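Side-chain contacts in methyltransferase (Streptococcus pyogenes, PDB 2ESR), which probably transfers methyl groups from S-adenosylmethionine to a nucleic acid substrate, as a Rossmann-like methyltransferase whose exact target is not established: residues E113-T118 and K146-L151; L36-G41 and R92-L97; F23-P28 and V164-N169; I47-R52 and L103-P108. All blocks are in the same frame, centred on the assembly; numbering follows the deposited sequence.

Contact 1 of 4, residues E113-T118 and K146-L151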
loop_
_atom_site.group_PDB
_atom_site.type_symbol
_atom_site.label_atom_id
_atom_site.label_comp_id
_atom_site.label_asym_id
_atom_site.label_seq_id
_atom_site.Cartn_x
_atom_site.Cartn_y
_atom_site.Cartn_z
ATOM N N GLU A 113 -24.722 -7.908 -5.989
ATOM C CA GLU A 113 -24.940 -6.527 -5.561
ATOM C C GLU A 113 -23.638 -5.770 -5.333
ATOM O O GLU A 113 -23.456 -4.652 -5.813
ATOM C CB GLU A 113 -25.719 -6.478 -4.245
ATOM C CG GLU A 113 -27.103 -7.077 -4.265
ATOM C CD GLU A 113 -28.084 -6.274 -5.087
ATOM O OE1 GLU A 113 -27.828 -5.074 -5.338
ATOM O OE2 GLU A 113 -29.123 -6.846 -5.469
ATOM N N THR A 114 -22.738 -6.380 -4.574
ATOM C CA THR A 114 -21.480 -5.729 -4.240
ATOM C C THR A 114 -20.518 -5.608 -5.414
ATOM O O THR A 114 -19.778 -4.626 -5.522
ATOM C CB THR A 114 -20.792 -6.467 -3.094
ATOM O OG1 THR A 114 -21.708 -6.579 -1.999
ATOM C CG2 THR A 114 -19.562 -5.699 -2.638
ATOM N N ILE A 115 -20.507 -6.604 -6.289
ATOM C CA ILE A 115 -19.615 -6.529 -7.442
ATOM C C ILE A 115 -19.992 -5.324 -8.300
ATOM O O ILE A 115 -19.133 -4.538 -8.689
ATOM C CB ILE A 115 -19.673 -7.821 -8.265
ATOM C CG1 ILE A 115 -18.918 -8.919 -7.507
ATOM C CG2 ILE A 115 -19.087 -7.603 -9.658
ATOM C CD1 ILE A 115 -18.967 -10.273 -8.178
ATOM N N VAL A 116 -21.281 -5.157 -8.569
ATOM C CA VAL A 116 -21.719 -4.025 -9.381
ATOM C C VAL A 116 -21.395 -2.689 -8.696
ATOM O O VAL A 116 -20.811 -1.788 -9.304
ATOM C CB VAL A 116 -23.237 -4.114 -9.667
ATOM C CG1 VAL A 116 -23.713 -2.859 -10.391
ATOM C CG2 VAL A 116 -23.526 -5.342 -10.518
ATOM N N ALA A 117 -21.755 -2.563 -7.426
ATOM C CA ALA A 117 -21.498 -1.323 -6.706
ATOM C C ALA A 117 -20.004 -1.018 -6.636
ATOM O O ALA A 117 -19.594 0.130 -6.787
ATOM C CB ALA A 117 -22.075 -1.411 -5.296
ATOM N N THR A 118 -19.192 -2.046 -6.409
ATOM C CA THR A 118 -17.753 -1.835 -6.291
ATOM C C THR A 118 -17.106 -1.417 -7.606
ATOM O O THR A 118 -16.278 -0.512 -7.625
ATOM C CB THR A 118 -17.056 -3.090 -5.725
ATOM O OG1 THR A 118 -17.609 -3.381 -4.432
ATOM C CG2 THR A 118 -15.554 -2.859 -5.577
ATOM N N LYS A 146 -23.733 -8.099 -18.181
ATOM C CA LYS A 146 -22.734 -8.027 -19.238
ATOM C C LYS A 146 -21.927 -6.743 -19.185
ATOM O O LYS A 146 -20.762 -6.719 -19.579
ATOM C CB LYS A 146 -23.390 -8.169 -20.611
ATOM C CG LYS A 146 -23.759 -9.602 -20.952
ATOM C CD LYS A 146 -24.086 -9.749 -22.430
ATOM C CE LYS A 146 -24.325 -11.206 -22.803
ATOM N NZ LYS A 146 -24.656 -11.358 -24.251
ATOM N N GLU A 147 -22.546 -5.674 -18.703
ATOM C CA GLU A 147 -21.859 -4.396 -18.600
ATOM C C GLU A 147 -22.048 -3.731 -17.245
ATOM O O GLU A 147 -23.125 -3.780 -16.652
ATOM C CB GLU A 147 -22.338 -3.437 -19.697
ATOM C CG GLU A 147 -21.878 -3.800 -21.097
ATOM C CD GLU A 147 -22.433 -2.863 -22.159
ATOM O OE1 GLU A 147 -22.065 -3.025 -23.342
ATOM O OE2 GLU A 147 -23.234 -1.967 -21.813
ATOM N N ILE A 148 -20.979 -3.116 -16.764
ATOM C CA ILE A 148 -20.987 -2.390 -15.500
ATOM C C ILE A 148 -20.139 -1.157 -15.761
ATOM O O ILE A 148 -18.955 -1.276 -16.066
ATOM C CB ILE A 148 -20.331 -3.194 -14.363
ATOM C CG1 ILE A 148 -21.096 -4.496 -14.126
ATOM C CG2 ILE A 148 -20.295 -2.351 -13.094
ATOM C CD1 ILE A 148 -20.418 -5.430 -13.122
ATOM N N ALA A 149 -20.742 0.020 -15.644
ATOM C CA ALA A 149 -20.016 1.258 -15.901
ATOM C C ALA A 149 -19.422 1.162 -17.308
ATOM O O ALA A 149 -20.122 0.825 -18.257
ATOM C CB ALA A 149 -18.910 1.447 -14.860
ATOM N N THR A 150 -18.129 1.436 -17.438
ATOM C CA THR A 150 -17.476 1.374 -18.739
ATOM C C THR A 150 -16.902 -0.004 -19.045
ATOM O O THR A 150 -16.258 -0.201 -20.075
ATOM C CB THR A 150 -16.332 2.391 -18.821
ATOM O OG1 THR A 150 -15.335 2.061 -17.844
ATOM C CG2 THR A 150 -16.851 3.790 -18.543
ATOM N N LEU A 151 -17.143 -0.964 -18.161
ATOM C CA LEU A 151 -16.603 -2.299 -18.364
ATOM C C LEU A 151 -17.593 -3.311 -18.915
ATOM O O LEU A 151 -18.812 -3.134 -18.822
ATOM C CB LEU A 151 -16.008 -2.832 -17.059
ATOM C CG LEU A 151 -14.825 -2.065 -16.468
ATOM C CD1 LEU A 151 -15.319 -0.806 -15.761
ATOM C CD2 LEU A 151 -14.088 -2.963 -15.486
#

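Contact 2 of 4, residues L36-G41 and R92-L97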
loop_
_atom_site.group_PDB
_atom_site.type_symbol
_atom_site.label_atom_id
_atom_site.label_comp_id
_atom_site.label_asym_id
_atom_site.label_seq_id
_atom_site.Cartn_x
_atom_site.Cartn_y
_atom_site.Cartn_z
ATOM N N LEU A 36 -5.139 -5.013 -6.916
ATOM C CA LEU A 36 -6.023 -4.584 -5.837
ATOM C C LEU A 36 -6.886 -5.798 -5.507
ATOM O O LEU A 36 -7.577 -6.323 -6.376
ATOM C CB LEU A 36 -6.921 -3.417 -6.262
ATOM C CG LEU A 36 -8.002 -3.030 -5.235
ATOM C CD1 LEU A 36 -7.356 -2.606 -3.923
ATOM C CD2 LEU A 36 -8.848 -1.898 -5.783
ATOM N N ASP A 37 -6.827 -6.250 -4.260
ATOM C CA ASP A 37 -7.609 -7.402 -3.834
ATOM C C ASP A 37 -8.565 -6.927 -2.747
ATOM O O ASP A 37 -8.180 -6.798 -1.582
ATOM C CB ASP A 37 -6.685 -8.491 -3.282
ATOM C CG ASP A 37 -7.364 -9.847 -3.179
ATOM O OD1 ASP A 37 -8.612 -9.896 -3.126
ATOM O OD2 ASP A 37 -6.640 -10.869 -3.140
ATOM N N LEU A 38 -9.804 -6.652 -3.139
ATOM C CA LEU A 38 -10.823 -6.194 -2.211
ATOM C C LEU A 38 -11.514 -7.439 -1.656
ATOM O O LEU A 38 -11.684 -8.428 -2.370
ATOM C CB LEU A 38 -11.824 -5.292 -2.940
ATOM C CG LEU A 38 -11.224 -4.001 -3.508
ATOM C CD1 LEU A 38 -12.293 -3.227 -4.277
ATOM C CD2 LEU A 38 -10.671 -3.150 -2.371
ATOM N N PHE A 39 -11.918 -7.380 -0.393
ATOM C CA PHE A 39 -12.547 -8.523 0.267
ATOM C C PHE A 39 -11.536 -9.654 0.074
ATOM O O PHE A 39 -11.886 -10.764 -0.322
ATOM C CB PHE A 39 -13.878 -8.882 -0.408
ATOM C CG PHE A 39 -14.750 -7.689 -0.718
ATOM C CD1 PHE A 39 -14.709 -7.091 -1.977
ATOM C CD2 PHE A 39 -15.602 -7.161 0.247
ATOM C CE1 PHE A 39 -15.506 -5.982 -2.268
ATOM C CE2 PHE A 39 -16.403 -6.052 -0.034
ATOM C CZ PHE A 39 -16.354 -5.464 -1.295
ATOM N N ALA A 40 -10.278 -9.346 0.372
ATOM C CA ALA A 40 -9.150 -10.255 0.182
ATOM C C ALA A 40 -9.177 -11.661 0.777
ATOM O O ALA A 40 -8.536 -12.565 0.236
ATOM C CB ALA A 40 -7.869 -9.554 0.603
ATOM N N GLY A 41 -9.891 -11.854 1.880
ATOM C CA GLY A 41 -9.941 -13.174 2.489
ATOM C C GLY A 41 -8.574 -13.614 2.981
ATOM O O GLY A 41 -8.007 -12.984 3.871
ATOM N N ARG A 92 -14.754 2.305 2.138
ATOM C CA ARG A 92 -13.869 3.313 2.710
ATOM C C ARG A 92 -12.534 3.266 1.979
ATOM O O ARG A 92 -11.965 4.301 1.631
ATOM C CB ARG A 92 -13.636 3.029 4.197
ATOM C CG ARG A 92 -14.853 3.190 5.085
ATOM C CD ARG A 92 -14.762 2.254 6.287
ATOM N NE ARG A 92 -13.451 2.286 6.937
ATOM C CZ ARG A 92 -13.033 1.385 7.818
ATOM N NH1 ARG A 92 -13.814 0.374 8.156
ATOM N NH2 ARG A 92 -11.836 1.500 8.370
ATOM N N ALA A 93 -12.038 2.051 1.755
ATOM C CA ALA A 93 -10.767 1.852 1.075
ATOM C C ALA A 93 -10.739 2.537 -0.285
ATOM O O ALA A 93 -9.814 3.284 -0.585
ATOM C CB ALA A 93 -10.479 0.350 0.921
ATOM N N ILE A 94 -11.761 2.293 -1.101
ATOM C CA ILE A 94 -11.823 2.890 -2.428
ATOM C C ILE A 94 -11.670 4.413 -2.406
ATOM O O ILE A 94 -11.083 4.994 -3.316
ATOM C CB ILE A 94 -13.139 2.487 -3.145
ATOM C CG1 ILE A 94 -13.116 0.980 -3.423
ATOM C CG2 ILE A 94 -13.291 3.260 -4.455
ATOM C CD1 ILE A 94 -14.408 0.432 -4.006
ATOM N N ASP A 95 -12.176 5.058 -1.360
ATOM C CA ASP A 95 -12.073 6.511 -1.251
ATOM C C ASP A 95 -10.672 6.989 -0.871
ATOM O O ASP A 95 -10.352 8.169 -1.019
ATOM C CB ASP A 95 -13.081 7.034 -0.223
ATOM C CG ASP A 95 -14.511 6.957 -0.721
ATOM O OD1 ASP A 95 -14.798 7.558 -1.778
ATOM O OD2 ASP A 95 -15.347 6.301 -0.059
ATOM N N CYS A 96 -9.835 6.076 -0.391
ATOM C CA CYS A 96 -8.486 6.433 0.026
ATOM C C CYS A 96 -7.399 6.005 -0.961
ATOM O O CYS A 96 -6.259 6.460 -0.869
ATOM C CB CYS A 96 -8.201 5.830 1.400
ATOM S SG CYS A 96 -9.358 6.378 2.678
ATOM N N LEU A 97 -7.757 5.135 -1.901
ATOM C CA LEU A 97 -6.806 4.654 -2.906
ATOM C C LEU A 97 -6.508 5.737 -3.937
ATOM O O LEU A 97 -7.348 6.595 -4.198
ATOM C CB LEU A 97 -7.377 3.422 -3.609
ATOM C CG LEU A 97 -7.731 2.249 -2.699
ATOM C CD1 LEU A 97 -8.417 1.153 -3.513
ATOM C CD2 LEU A 97 -6.471 1.726 -2.038
#

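Contact 3 of 4, residues F23-P28 and V164-N169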
loop_
_atom_site.group_PDB
_atom_site.type_symbol
_atom_site.label_atom_id
_atom_site.label_comp_id
_atom_site.label_asym_id
_atom_site.label_seq_id
_atom_site.Cartn_x
_atom_site.Cartn_y
_atom_site.Cartn_z
ATOM N N PHE A 23 -5.627 -18.279 -13.221
ATOM C CA PHE A 23 -4.511 -17.604 -13.850
ATOM C C PHE A 23 -4.240 -18.001 -15.285
ATOM O O PHE A 23 -3.570 -17.267 -16.008
ATOM C CB PHE A 23 -3.270 -17.731 -12.968
ATOM C CG PHE A 23 -3.305 -16.802 -11.790
ATOM C CD1 PHE A 23 -3.027 -15.446 -11.958
ATOM C CD2 PHE A 23 -3.707 -17.255 -10.538
ATOM C CE1 PHE A 23 -3.152 -14.553 -10.902
ATOM C CE2 PHE A 23 -3.838 -16.369 -9.469
ATOM C CZ PHE A 23 -3.559 -15.010 -9.655
ATOM N N ASN A 24 -4.771 -19.144 -15.709
ATOM C CA ASN A 24 -4.599 -19.555 -17.097
ATOM C C ASN A 24 -5.566 -18.724 -17.928
ATOM O O ASN A 24 -5.406 -18.578 -19.140
ATOM C CB ASN A 24 -4.902 -21.047 -17.278
ATOM C CG ASN A 24 -3.769 -21.928 -16.805
ATOM O OD1 ASN A 24 -2.597 -21.579 -16.960
ATOM N ND2 ASN A 24 -4.105 -23.085 -16.241
HETATM N N MSE A 25 -6.567 -18.169 -17.258
HETATM C CA MSE A 25 -7.564 -17.336 -17.918
HETATM C C MSE A 25 -7.051 -15.923 -18.146
HETATM O O MSE A 25 -7.259 -15.338 -19.212
HETATM C CB MSE A 25 -8.826 -17.229 -17.064
HETATM C CG MSE A 25 -9.651 -18.479 -16.928
HETATM SE SE MSE A 25 -11.158 -18.104 -15.768
HETATM C CE MSE A 25 -12.081 -16.812 -16.871
ATOM N N ILE A 26 -6.383 -15.378 -17.133
ATOM C CA ILE A 26 -5.889 -14.008 -17.186
ATOM C C ILE A 26 -4.386 -13.828 -17.309
ATOM O O ILE A 26 -3.920 -12.723 -17.577
ATOM C CB ILE A 26 -6.321 -13.231 -15.937
ATOM C CG1 ILE A 26 -5.649 -13.839 -14.701
ATOM C CG2 ILE A 26 -7.835 -13.280 -15.794
ATOM C CD1 ILE A 26 -5.844 -13.029 -13.435
ATOM N N GLY A 27 -3.625 -14.895 -17.094
ATOM C CA GLY A 27 -2.181 -14.785 -17.189
ATOM C C GLY A 27 -1.593 -15.545 -18.365
ATOM O O GLY A 27 -1.850 -15.193 -19.519
ATOM N N PRO A 28 -0.805 -16.604 -18.116
ATOM C CA PRO A 28 -0.398 -17.167 -16.824
ATOM C C PRO A 28 0.758 -16.432 -16.150
ATOM O O PRO A 28 1.147 -16.771 -15.037
ATOM C CB PRO A 28 -0.039 -18.606 -17.185
ATOM C CG PRO A 28 0.551 -18.452 -18.536
ATOM C CD PRO A 28 -0.414 -17.505 -19.215
ATOM N N VAL A 164 -15.849 -17.742 -12.583
ATOM C CA VAL A 164 -14.948 -16.607 -12.653
ATOM C C VAL A 164 -15.389 -15.754 -13.828
ATOM O O VAL A 164 -15.552 -16.245 -14.945
ATOM C CB VAL A 164 -13.480 -17.034 -12.870
ATOM C CG1 VAL A 164 -12.615 -15.802 -13.116
ATOM C CG2 VAL A 164 -12.969 -17.785 -11.647
ATOM N N THR A 165 -15.607 -14.477 -13.557
ATOM C CA THR A 165 -16.026 -13.533 -14.580
ATOM C C THR A 165 -14.980 -12.428 -14.608
ATOM O O THR A 165 -14.624 -11.875 -13.568
ATOM C CB THR A 165 -17.391 -12.913 -14.230
ATOM O OG1 THR A 165 -18.365 -13.953 -14.064
ATOM C CG2 THR A 165 -17.855 -11.971 -15.338
ATOM N N VAL A 166 -14.486 -12.105 -15.793
ATOM C CA VAL A 166 -13.482 -11.062 -15.909
ATOM C C VAL A 166 -14.041 -9.903 -16.715
ATOM O O VAL A 166 -14.510 -10.097 -17.835
ATOM C CB VAL A 166 -12.228 -11.570 -16.633
ATOM C CG1 VAL A 166 -11.163 -10.463 -16.666
ATOM C CG2 VAL A 166 -11.700 -12.828 -15.949
ATOM N N TYR A 167 -14.005 -8.707 -16.136
ATOM C CA TYR A 167 -14.482 -7.511 -16.817
ATOM C C TYR A 167 -13.281 -6.720 -17.293
ATOM O O TYR A 167 -12.241 -6.703 -16.632
ATOM C CB TYR A 167 -15.298 -6.613 -15.881
ATOM C CG TYR A 167 -16.681 -7.128 -15.560
ATOM C CD1 TYR A 167 -16.893 -7.996 -14.491
ATOM C CD2 TYR A 167 -17.782 -6.738 -16.323
ATOM C CE1 TYR A 167 -18.173 -8.461 -14.188
ATOM C CE2 TYR A 167 -19.065 -7.200 -16.029
ATOM C CZ TYR A 167 -19.251 -8.057 -14.961
ATOM O OH TYR A 167 -20.523 -8.497 -14.658
ATOM N N VAL A 168 -13.431 -6.067 -18.440
ATOM C CA VAL A 168 -12.366 -5.253 -19.005
ATOM C C VAL A 168 -12.985 -4.035 -19.675
ATOM O O VAL A 168 -14.187 -4.017 -19.957
ATOM C CB VAL A 168 -11.551 -6.020 -20.081
ATOM C CG1 VAL A 168 -10.959 -7.294 -19.493
ATOM C CG2 VAL A 168 -12.431 -6.336 -21.280
ATOM N N ASN A 169 -12.160 -3.023 -19.929
ATOM C CA ASN A 169 -12.606 -1.801 -20.597
ATOM C C ASN A 169 -12.802 -2.057 -22.087
ATOM O O ASN A 169 -12.267 -3.016 -22.642
ATOM C CB ASN A 169 -11.573 -0.688 -20.423
ATOM C CG ASN A 169 -11.696 0.020 -19.096
ATOM O OD1 ASN A 169 -10.695 0.336 -18.455
ATOM N ND2 ASN A 169 -12.928 0.293 -18.683
#

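Contact 4 of 4, residues I47-R52 and L103-P108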
loop_
_atom_site.group_PDB
_atom_site.type_symbol
_atom_site.label_atom_id
_atom_site.label_comp_id
_atom_site.label_asym_id
_atom_site.label_seq_id
_atom_site.Cartn_x
_atom_site.Cartn_y
_atom_site.Cartn_z
ATOM N N ILE A 47 -1.497 -12.824 -3.793
ATOM C CA ILE A 47 -0.178 -13.414 -3.610
ATOM C C ILE A 47 0.259 -14.193 -4.850
ATOM O O ILE A 47 1.390 -14.057 -5.310
ATOM C CB ILE A 47 -0.168 -14.338 -2.376
ATOM C CG1 ILE A 47 -0.481 -13.509 -1.126
ATOM C CG2 ILE A 47 1.183 -15.037 -2.245
ATOM C CD1 ILE A 47 -0.633 -14.319 0.135
ATOM N N GLU A 48 -0.644 -14.989 -5.406
ATOM C CA GLU A 48 -0.307 -15.766 -6.593
ATOM C C GLU A 48 -0.045 -14.839 -7.777
ATOM O O GLU A 48 0.862 -15.083 -8.569
ATOM C CB GLU A 48 -1.434 -16.746 -6.920
ATOM C CG GLU A 48 -1.162 -17.676 -8.094
ATOM C CD GLU A 48 0.067 -18.546 -7.896
ATOM O OE1 GLU A 48 0.296 -19.018 -6.760
ATOM O OE2 GLU A 48 0.798 -18.776 -8.883
ATOM N N ALA A 49 -0.814 -13.758 -7.881
ATOM C CA ALA A 49 -0.642 -12.814 -8.982
ATOM C C ALA A 49 0.738 -12.172 -8.929
ATOM O O ALA A 49 1.376 -11.967 -9.957
ATOM C CB ALA A 49 -1.725 -11.733 -8.936
ATOM N N VAL A 50 1.191 -11.831 -7.731
ATOM C CA VAL A 50 2.513 -11.232 -7.595
ATOM C C VAL A 50 3.564 -12.293 -7.919
ATOM O O VAL A 50 4.576 -12.010 -8.568
ATOM C CB VAL A 50 2.732 -10.677 -6.165
ATOM C CG1 VAL A 50 4.185 -10.270 -5.975
ATOM C CG2 VAL A 50 1.829 -9.467 -5.941
ATOM N N SER A 51 3.312 -13.522 -7.484
ATOM C CA SER A 51 4.242 -14.617 -7.746
ATOM C C SER A 51 4.399 -14.824 -9.251
ATOM O O SER A 51 5.467 -15.222 -9.728
ATOM C CB SER A 51 3.736 -15.912 -7.103
ATOM O OG SER A 51 4.660 -16.970 -7.300
ATOM N N ARG A 52 3.335 -14.539 -9.993
ATOM C CA ARG A 52 3.338 -14.712 -11.439
ATOM C C ARG A 52 3.816 -13.506 -12.234
ATOM O O ARG A 52 3.823 -13.540 -13.466
ATOM C CB ARG A 52 1.943 -15.133 -11.913
ATOM C CG ARG A 52 1.576 -16.558 -11.514
ATOM C CD ARG A 52 0.116 -16.893 -11.810
ATOM N NE ARG A 52 -0.210 -18.272 -11.442
ATOM C CZ ARG A 52 -0.217 -19.296 -12.294
ATOM N NH1 ARG A 52 0.081 -19.105 -13.573
ATOM N NH2 ARG A 52 -0.524 -20.515 -11.867
ATOM N N LEU A 103 -4.923 -5.004 -12.118
ATOM C CA LEU A 103 -5.634 -6.248 -11.871
ATOM C C LEU A 103 -6.382 -6.118 -10.550
ATOM O O LEU A 103 -5.795 -5.802 -9.520
ATOM C CB LEU A 103 -4.632 -7.408 -11.808
ATOM C CG LEU A 103 -5.127 -8.825 -11.476
ATOM C CD1 LEU A 103 -6.210 -9.265 -12.472
ATOM C CD2 LEU A 103 -3.937 -9.789 -11.526
ATOM N N VAL A 104 -7.685 -6.351 -10.589
ATOM C CA VAL A 104 -8.502 -6.238 -9.398
ATOM C C VAL A 104 -9.225 -7.553 -9.150
ATOM O O VAL A 104 -9.816 -8.118 -10.064
ATOM C CB VAL A 104 -9.550 -5.105 -9.571
ATOM C CG1 VAL A 104 -10.417 -4.990 -8.326
ATOM C CG2 VAL A 104 -8.839 -3.781 -9.846
ATOM N N PHE A 105 -9.151 -8.046 -7.922
ATOM C CA PHE A 105 -9.837 -9.277 -7.559
ATOM C C PHE A 105 -11.007 -8.927 -6.656
ATOM O O PHE A 105 -10.839 -8.202 -5.671
ATOM C CB PHE A 105 -8.890 -10.234 -6.833
ATOM C CG PHE A 105 -7.855 -10.856 -7.729
ATOM C CD1 PHE A 105 -8.232 -11.738 -8.729
ATOM C CD2 PHE A 105 -6.510 -10.532 -7.592
ATOM C CE1 PHE A 105 -7.277 -12.291 -9.593
ATOM C CE2 PHE A 105 -5.547 -11.079 -8.447
ATOM C CZ PHE A 105 -5.933 -11.960 -9.451
ATOM N N LEU A 106 -12.189 -9.445 -6.992
ATOM C CA LEU A 106 -13.396 -9.176 -6.213
ATOM C C LEU A 106 -14.153 -10.461 -5.909
ATOM O O LEU A 106 -14.586 -11.167 -6.819
ATOM C CB LEU A 106 -14.347 -8.242 -6.972
ATOM C CG LEU A 106 -13.878 -6.873 -7.460
ATOM C CD1 LEU A 106 -15.063 -6.165 -8.122
ATOM C CD2 LEU A 106 -13.347 -6.033 -6.296
ATOM N N ASP A 107 -14.302 -10.757 -4.625
ATOM C CA ASP A 107 -15.049 -11.936 -4.173
ATOM C C ASP A 107 -15.690 -11.475 -2.871
ATOM O O ASP A 107 -15.243 -11.831 -1.780
ATOM C CB ASP A 107 -14.116 -13.123 -3.917
ATOM C CG ASP A 107 -14.880 -14.387 -3.545
ATOM O OD1 ASP A 107 -14.276 -15.481 -3.527
ATOM O OD2 ASP A 107 -16.093 -14.277 -3.262
ATOM N N PRO A 108 -16.758 -10.670 -2.975
ATOM C CA PRO A 108 -17.448 -10.144 -1.803
ATOM C C PRO A 108 -18.735 -10.841 -1.400
ATOM O O PRO A 108 -19.228 -11.729 -2.098
ATOM C CB PRO A 108 -17.722 -8.711 -2.217
ATOM C CG PRO A 108 -18.158 -8.899 -3.659
ATOM C CD PRO A 108 -17.256 -10.018 -4.204
#

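Contact 1 of 4, residues E113-T118 and K146-L151
In Val116 the first torsion (174°) sets CG1 anti to the backbone N and leaves CG2 beside that N, while in Ile148 CG1 lies anti to the carbonyl carbon (chi1 -61°) and the chain then runs on extended to CD1. The two side chains meet at an angle, with Ile148 CD1 resting 4.1 Å from Val116 CG2. The other branch of the isoleucine finds backbone rather than side chain: Ile148 CG2 lies 3.9 Å from Val116 O, against the flank of the helix. Ile115 adds a looser touch, its CG2 standing 4.3 Å from Ile148 CD1, although most of that side chain leads off toward Pro108 and the strand residues Cys136 and Thr138. Ile148 carries the contact on its side and also packs on Ile119 and on Tyr167 of strand 162-169. Its backbone is set by a type II' turn from Ile148 to Leu151, closed in both directions by the bonds Ile148 N to Leu151 O (3.0 Å) and Leu151 N to Ile148 O (2.8 Å), which makes a tight two-residue hairpin between strands 147-148 and 151-159. On the helix, Thr118 OG1 reaches back to Thr114 O at 2.7 Å; this carbonyl also takes Thr118 N, and the two donors come from opposite faces of its plane. The side-chain contacts are apolar and small, 124 Å² in all, with one methyl also set against a backbone carbonyl; one turn further along the helix, a weak bond from Ala149 N to Glu120 OE1 adds a polar link.

Contact 2 of 4, residues L36-G41 and R92-L97
Leu36 comes first along strand 34-38 and meets Leu97 tip to tip. With CG anti to the backbone N (chi1 173°), both methyls of Leu36 face the partner, and Leu97 CD1 nestles against the pair, 3.8 Å from Leu36 CD2 and 3.9 Å from Leu36 CD1. Asp37 turns to the other face of the sheet, where its OD2 makes a weak hydrogen bond with the N of Ala46 in helix 44-51. Leu38 returns to the near face, and its CD1 lies 4.2 Å from Ile94 CD1, the end of an extended isoleucine chain; Thr118 of helix 111-124 packs on both of these residues. Phe39 has left-handed backbone angles, and its side chain packs on Pro108 and Thr114. At Gly41, where phi is again positive, the backbone N is bonded to Glu61 OE1. A glycine-rich turn following this central strand, linked to an acidic residue after the next strand, is consistent with the S-adenosylmethionine site of class I methyltransferases. On its far side helix 90-96 meets the second subunit, Arg92 packing on Cys96 of that chain. Strand 34-38 and the segment 92-97 therefore meet through methyl groups: four buried aliphatic side chains provide a nonpolar seam next to the glycine-containing turn, while Asp37 is turned to the other face of the sheet and Arg92 packs at the second subunit.

Contact 3 of 4, residues F23-P28 and V164-N169
This is a buried helix-on-sheet contact, in which the C-terminal turn of helix 19-26 lies over strand 162-169, and it is made wholly of apolar side chains. Met25, modelled as selenomethionine, and Ile26 face Val164 and Val166, which project from the same side of the strand because Thr165 between them points the other way. Met25 runs alongside Val164 in the opposite direction, placing SE 3.8 Å from Val164 CG1. A bend at its third torsion (chi3 65°) then folds the terminal methyl along the strand, so that CE touches Val164 CG1 at 3.9 Å and also reaches Val166 CG2 at 4.1 Å. Val166 CG2 is shared, for Ile26 CG2 approaches the same methyl to 3.9 Å. The first torsion of Ile26 (chi1 65°) puts CG2 anti to the carbonyl carbon, and this is the branch that meets Val166 obliquely. The isoleucine also packs on Met133, Val135, Leu103 and Phe105, thereby spanning three strands. Tyr159 of strand 151-159 borders the other end, against Met25 and Val164. The helix stops just here: Gly27 is the first residue to leave helical angles, its N bonded to Phe23 O, and the peptide bond before Pro28 is cis. Helix 19-26 covers one face of the part of the sheet that holds the antiparallel last strand, 162-169, inserted between strands 132-139 and 151-159, as in the class I, Rossmann-like methyltransferase fold.

Contact 4 of 4, residues I47-R52 and L103-P108
The ring of Phe105 meets Ala49 with its edge: Ala49 CB lies near the ring plane, 3.9 Å from CE2, and so abuts the rim of the aromatic rather than covering a face. Phe105 also packs on Val35 and Asp37 of the neighbouring strand and on Phe23 and Ile26 of helix 19-26. The second flat group, the guanidinium of Arg52, has Glu48 CG at its edge and in its plane. Glu48 and Arg52 are one helical turn apart and joined by a salt bridge, in which Arg52 NE lies 2.8 Å from Glu48 OE2; the N-H points only loosely at the oxygen, at 129°, and the hydrogen bond is weak. The arginine chain is extended as far as NE, and Arg52 NH1 is bonded to Pro28 O, which ties the residue following helix 44-51 to the turn after helix 19-26. Across the contact, Ala49 CB touches a second residue, Leu103, whose CD2 stands 3.9 Å away. With its CG anti to the backbone N (chi1 177°), Leu103 reaches toward the helix beside Phe105, two residues further along the strand, and the small alanine fits against both. Only 77 Å² is buried between the segments. Helix 44-51 thus rests on the face of the sheet where Val35 of strand 34-38 and Leu103 and Phe105 of strand 101-106 project, with Phe23 of helix 19-26 packed against Ala49, Glu48 and Arg52 alongside.

Overall arrangement
From the N terminus, residues 23-28 open contact 3, which closes only at residues 164-169 and encloses the other three. Residues 36-41 and then 47-52 open contacts 2 and 4, closed in the same order by residues 92-97 and 103-108, so these two cross; strands 34-38 and 101-106, adjacent in the sheet, join them directly. Contact 1 follows in series, its loop running from helix 111-124 to the hairpin at residues 146-151. Contacts 1 and 2 share one face of the sheet and meet at Thr118, whereas contacts 3 and 4 occupy the other and meet around Phe23. Together they tie helices on both faces to a single sheet.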